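Local coordinates for hypoxanthine-guanine phosphoribosyltransferase (Thermus thermophilus, PDB 3ACD), which probably catalyses the salvage of hypoxanthine and guanine, joining either base to phosphoribosyl diphosphate to give IMP or GMP with release of diphosphate, at residues A[44-56]-A[158-170]. Residues are numbered along the deposited sequence; the frame is centred on the assembly and turned at random.
Sequences VLNGAFIFMADLV and GYGLDRAQFDRNL
I50 lays its CG2 over one face of the Y159 ring, toward the rim, in a CH-pi contact 3.7 Å from the centroid. At the ring's edge Y159 OH donates to D54 OD2 at 2.7 Å, reaching the anti side of the carboxylate 35° out of its plane. The R168 guanidinium is sandwiched between D162 CB and N46 CB; in its plane, NH1 donates to G160 O at 2.9 Å and NH2 to Q165 OE1 at 3.3 Å, fixing the head's rotation. Arginine's extended chain and flat head fit this slot.

Tyrosine offers helix 49-56 both a flat face and a hydroxyl; its CG, anti to the backbone N (chi1 -165°), lays the ring along the helix, CE2 3.8 Å from F51 CB. D54 also meets R57 of its own chain and of the second subunit, charges that probably keep it ionised. I50, branched, also sends CD1 to 3.5 Å from G160 N. Glycine suits G160: phi is positive, and no CB obstructs G47 O. A water bridges G47 O, Y159 O and F51 N, in the helix's first turn.

L161 approaches bound IMP, and D162 is a GMP-binding residue, so this packing adjoins the purine site. It joins the loop after strand 156-157 to the first strand-turn-helix, where the L45-N46 cis peptide leads into a turn probably corresponding to the pyrophosphate-binding loop of type I phosphoribosyltransferases.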
loop_
_atom_site.group_PDB
_atom_site.type_symbol
_atom_site.label_atom_id
_atom_site.label_comp_id
_atom_site.label_asym_id
_atom_site.label_seq_id
_atom_site.Cartn_x
_atom_site.Cartn_y
_atom_site.Cartn_z
ATOM N N VAL A 44 -7.512 -3.443 -4.093
ATOM C CA VAL A 44 -8.242 -4.434 -3.317
ATOM C C VAL A 44 -7.340 -4.914 -2.182
ATOM O O VAL A 44 -6.387 -5.666 -2.398
ATOM C CB VAL A 44 -8.671 -5.642 -4.188
ATOM C CG1 VAL A 44 -9.378 -6.685 -3.328
ATOM C CG2 VAL A 44 -9.605 -5.174 -5.301
ATOM N N LEU A 45 -7.639 -4.456 -0.970
ATOM C CA LEU A 45 -6.867 -4.823 0.219
ATOM C C LEU A 45 -7.213 -6.243 0.666
ATOM O O LEU A 45 -8.306 -6.728 0.381
ATOM C CB LEU A 45 -7.168 -3.839 1.355
ATOM C CG LEU A 45 -6.689 -2.400 1.151
ATOM C CD1 LEU A 45 -7.224 -1.512 2.265
ATOM C CD2 LEU A 45 -5.168 -2.376 1.125
ATOM N N ASN A 46 -6.309 -6.906 1.383
ATOM C CA ASN A 46 -5.008 -6.358 1.780
ATOM C C ASN A 46 -3.889 -6.729 0.809
ATOM O O ASN A 46 -2.903 -6.002 0.678
ATOM C CB ASN A 46 -4.605 -6.899 3.160
ATOM C CG ASN A 46 -5.475 -6.377 4.287
ATOM O OD1 ASN A 46 -5.426 -6.890 5.406
ATOM N ND2 ASN A 46 -6.259 -5.350 4.009
ATOM N N GLY A 47 -4.050 -7.865 0.141
ATOM C CA GLY A 47 -3.027 -8.378 -0.760
ATOM C C GLY A 47 -2.418 -7.548 -1.877
ATOM O O GLY A 47 -1.252 -7.748 -2.220
ATOM N N ALA A 48 -3.171 -6.621 -2.451
ATOM C CA ALA A 48 -2.647 -5.834 -3.563
ATOM C C ALA A 48 -1.944 -4.527 -3.215
ATOM O O ALA A 48 -1.507 -3.814 -4.116
ATOM C CB ALA A 48 -3.777 -5.550 -4.555
ATOM N N PHE A 49 -1.789 -4.215 -1.934
ATOM C CA PHE A 49 -1.198 -2.923 -1.597
ATOM C C PHE A 49 0.235 -2.650 -2.056
ATOM O O PHE A 49 0.569 -1.499 -2.344
ATOM C CB PHE A 49 -1.373 -2.632 -0.094
ATOM C CG PHE A 49 -0.234 -3.090 0.771
ATOM C CD1 PHE A 49 0.746 -2.187 1.178
ATOM C CD2 PHE A 49 -0.172 -4.400 1.231
ATOM C CE1 PHE A 49 1.770 -2.583 2.038
ATOM C CE2 PHE A 49 0.855 -4.810 2.096
ATOM C CZ PHE A 49 1.823 -3.895 2.498
ATOM N N ILE A 50 1.076 -3.679 -2.151
ATOM C CA ILE A 50 2.450 -3.465 -2.603
ATOM C C ILE A 50 2.467 -3.331 -4.128
ATOM O O ILE A 50 3.149 -2.463 -4.681
ATOM C CB ILE A 50 3.384 -4.608 -2.108
ATOM C CG1 ILE A 50 3.448 -4.558 -0.573
ATOM C CG2 ILE A 50 4.780 -4.454 -2.706
ATOM C CD1 ILE A 50 4.480 -5.474 0.073
ATOM N N PHE A 51 1.706 -4.186 -4.806
ATOM C CA PHE A 51 1.584 -4.127 -6.260
ATOM C C PHE A 51 1.070 -2.723 -6.606
ATOM O O PHE A 51 1.572 -2.062 -7.518
ATOM C CB PHE A 51 0.595 -5.200 -6.727
ATOM C CG PHE A 51 0.240 -5.129 -8.191
ATOM C CD1 PHE A 51 1.217 -4.939 -9.160
ATOM C CD2 PHE A 51 -1.078 -5.324 -8.602
ATOM C CE1 PHE A 51 0.889 -4.946 -10.522
ATOM C CE2 PHE A 51 -1.417 -5.333 -9.958
ATOM C CZ PHE A 51 -0.427 -5.146 -10.920
ATOM N N MET A 52 0.069 -2.269 -5.857
ATOM C CA MET A 52 -0.506 -0.940 -6.059
ATOM C C MET A 52 0.557 0.151 -5.880
ATOM O O MET A 52 0.701 1.041 -6.726
ATOM C CB MET A 52 -1.641 -0.713 -5.054
ATOM C CG MET A 52 -2.283 0.666 -5.127
ATOM S SD MET A 52 -3.515 0.832 -6.439
ATOM C CE MET A 52 -4.398 2.312 -5.866
ATOM N N ALA A 53 1.298 0.085 -4.776
ATOM C CA ALA A 53 2.334 1.078 -4.494
ATOM C C ALA A 53 3.366 1.181 -5.614
ATOM O O ALA A 53 3.759 2.282 -6.002
ATOM C CB ALA A 53 3.035 0.747 -3.171
ATOM N N ASP A 54 3.805 0.042 -6.139
ATOM C CA ASP A 54 4.795 0.058 -7.214
ATOM C C ASP A 54 4.185 0.459 -8.554
ATOM O O ASP A 54 4.788 1.213 -9.319
ATOM C CB ASP A 54 5.461 -1.314 -7.348
ATOM C CG ASP A 54 6.321 -1.665 -6.151
ATOM O OD1 ASP A 54 6.494 -0.802 -5.265
ATOM O OD2 ASP A 54 6.827 -2.804 -6.096
ATOM N N LEU A 55 2.984 -0.040 -8.828
ATOM C CA LEU A 55 2.298 0.255 -10.081
ATOM C C LEU A 55 1.991 1.740 -10.289
ATOM O O LEU A 55 2.285 2.290 -11.352
ATOM C CB LEU A 55 0.989 -0.546 -10.176
ATOM C CG LEU A 55 0.179 -0.362 -11.467
ATOM C CD1 LEU A 55 0.978 -0.886 -12.647
ATOM C CD2 LEU A 55 -1.153 -1.100 -11.370
ATOM N N VAL A 56 1.404 2.400 -9.289
ATOM C CA VAL A 56 1.065 3.808 -9.456
ATOM C C VAL A 56 2.291 4.683 -9.703
ATOM O O VAL A 56 2.220 5.658 -10.452
ATOM C CB VAL A 56 0.248 4.361 -8.252
ATOM C CG1 VAL A 56 -1.051 3.570 -8.111
ATOM C CG2 VAL A 56 1.065 4.306 -6.964
ATOM N N GLY A 158 4.004 -13.553 -0.517
ATOM C CA GLY A 158 5.074 -12.579 -0.617
ATOM C C GLY A 158 4.582 -11.398 -1.437
ATOM O O GLY A 158 3.519 -11.473 -2.054
ATOM N N TYR A 159 5.340 -10.304 -1.437
ATOM C CA TYR A 159 4.981 -9.112 -2.203
ATOM C C TYR A 159 3.522 -8.707 -1.938
ATOM O O TYR A 159 2.760 -8.441 -2.871
ATOM C CB TYR A 159 5.196 -9.382 -3.703
ATOM C CG TYR A 159 5.215 -8.145 -4.583
ATOM C CD1 TYR A 159 6.343 -7.316 -4.644
ATOM C CD2 TYR A 159 4.105 -7.797 -5.350
ATOM C CE1 TYR A 159 6.356 -6.171 -5.454
ATOM C CE2 TYR A 159 4.105 -6.662 -6.154
ATOM C CZ TYR A 159 5.229 -5.852 -6.203
ATOM O OH TYR A 159 5.206 -4.721 -6.992
ATOM N N GLY A 160 3.140 -8.674 -0.664
ATOM C CA GLY A 160 1.783 -8.289 -0.306
ATOM C C GLY A 160 0.841 -9.443 -0.008
ATOM O O GLY A 160 -0.080 -9.308 0.802
ATOM N N LEU A 161 1.066 -10.579 -0.662
ATOM C CA LEU A 161 0.222 -11.751 -0.463
ATOM C C LEU A 161 0.670 -12.497 0.786
ATOM O O LEU A 161 1.864 -12.678 1.022
ATOM C CB LEU A 161 0.280 -12.666 -1.692
ATOM C CG LEU A 161 -0.398 -12.136 -2.967
ATOM C CD1 LEU A 161 0.318 -10.892 -3.463
ATOM C CD2 LEU A 161 -0.379 -13.214 -4.047
ATOM N N ASP A 162 -0.298 -12.939 1.579
ATOM C CA ASP A 162 0.002 -13.617 2.830
ATOM C C ASP A 162 -0.098 -15.131 2.847
ATOM O O ASP A 162 -0.658 -15.766 1.950
ATOM C CB ASP A 162 -0.923 -13.094 3.927
ATOM C CG ASP A 162 -2.347 -13.601 3.766
ATOM O OD1 ASP A 162 -2.956 -13.327 2.714
ATOM O OD2 ASP A 162 -2.851 -14.281 4.682
ATOM N N ARG A 163 0.462 -15.681 3.915
ATOM C CA ARG A 163 0.436 -17.099 4.215
ATOM C C ARG A 163 0.033 -17.048 5.687
ATOM O O ARG A 163 0.874 -16.872 6.567
ATOM C CB ARG A 163 1.826 -17.720 4.047
ATOM C CG ARG A 163 1.870 -19.201 4.363
ATOM C CD ARG A 163 3.164 -19.853 3.899
ATOM N NE ARG A 163 4.351 -19.215 4.462
ATOM C CZ ARG A 163 5.542 -19.801 4.541
ATOM N NH1 ARG A 163 5.703 -21.043 4.097
ATOM N NH2 ARG A 163 6.574 -19.151 5.059
ATOM N N ALA A 164 -1.268 -17.152 5.943
ATOM C CA ALA A 164 -1.793 -17.079 7.306
ATOM C C ALA A 164 -1.402 -15.742 7.945
ATOM O O ALA A 164 -0.949 -15.695 9.090
ATOM C CB ALA A 164 -1.266 -18.244 8.143
ATOM N N GLN A 165 -1.575 -14.666 7.180
ATOM C CA GLN A 165 -1.274 -13.300 7.616
ATOM C C GLN A 165 0.209 -12.919 7.624
ATOM O O GLN A 165 0.547 -11.739 7.714
ATOM C CB GLN A 165 -1.880 -13.039 8.999
ATOM C CG GLN A 165 -3.406 -13.056 9.021
ATOM C CD GLN A 165 -4.023 -12.076 8.030
ATOM O OE1 GLN A 165 -3.459 -11.016 7.749
ATOM N NE2 GLN A 165 -5.194 -12.421 7.510
ATOM N N PHE A 166 1.088 -13.909 7.529
ATOM C CA PHE A 166 2.529 -13.653 7.514
ATOM C C PHE A 166 3.071 -13.611 6.085
ATOM O O PHE A 166 2.356 -13.893 5.124
ATOM C CB PHE A 166 3.275 -14.755 8.282
ATOM C CG PHE A 166 3.128 -14.676 9.776
ATOM C CD1 PHE A 166 4.011 -13.916 10.536
ATOM C CD2 PHE A 166 2.113 -15.376 10.425
ATOM C CE1 PHE A 166 3.888 -13.854 11.926
ATOM C CE2 PHE A 166 1.982 -15.321 11.813
ATOM C CZ PHE A 166 2.872 -14.559 12.566
ATOM N N ASP A 167 4.343 -13.239 5.969
ATOM C CA ASP A 167 5.062 -13.187 4.701
ATOM C C ASP A 167 4.646 -12.175 3.632
ATOM O O ASP A 167 5.093 -12.277 2.490
ATOM C CB ASP A 167 5.102 -14.586 4.077
ATOM C CG ASP A 167 5.760 -15.609 4.982
ATOM O OD1 ASP A 167 6.862 -15.325 5.494
ATOM O OD2 ASP A 167 5.179 -16.698 5.178
ATOM N N ARG A 168 3.800 -11.208 3.980
ATOM C CA ARG A 168 3.406 -10.195 3.005
ATOM C C ARG A 168 4.620 -9.308 2.713
ATOM O O ARG A 168 4.689 -8.663 1.669
ATOM C CB ARG A 168 2.285 -9.299 3.552
ATOM C CG ARG A 168 0.934 -9.967 3.799
ATOM C CD ARG A 168 -0.075 -8.904 4.248
ATOM N NE ARG A 168 -1.331 -9.461 4.743
ATOM C CZ ARG A 168 -2.308 -9.938 3.978
ATOM N NH1 ARG A 168 -2.192 -9.933 2.655
ATOM N NH2 ARG A 168 -3.409 -10.419 4.543
ATOM N N ASN A 169 5.581 -9.290 3.637
ATOM C CA ASN A 169 6.764 -8.448 3.495
ATOM C C ASN A 169 7.906 -8.973 2.622
ATOM O O ASN A 169 8.887 -8.267 2.406
ATOM C CB ASN A 169 7.294 -8.061 4.887
ATOM C CG ASN A 169 7.648 -9.267 5.746
ATOM O OD1 ASN A 169 6.928 -10.266 5.769
ATOM N ND2 ASN A 169 8.748 -9.164 6.478
ATOM N N LEU A 170 7.788 -10.196 2.116
ATOM C CA LEU A 170 8.827 -10.734 1.239
ATOM C C LEU A 170 8.830 -9.877 -0.028
ATOM O O LEU A 170 7.775 -9.605 -0.603
ATOM C CB LEU A 170 8.536 -12.201 0.887
ATOM C CG LEU A 170 9.094 -13.294 1.809
ATOM C CD1 LEU A 170 8.814 -12.973 3.265
ATOM C CD2 LEU A 170 8.482 -14.637 1.418
HETATM O O HOH W 1 0.734 -6.484 -3.379
#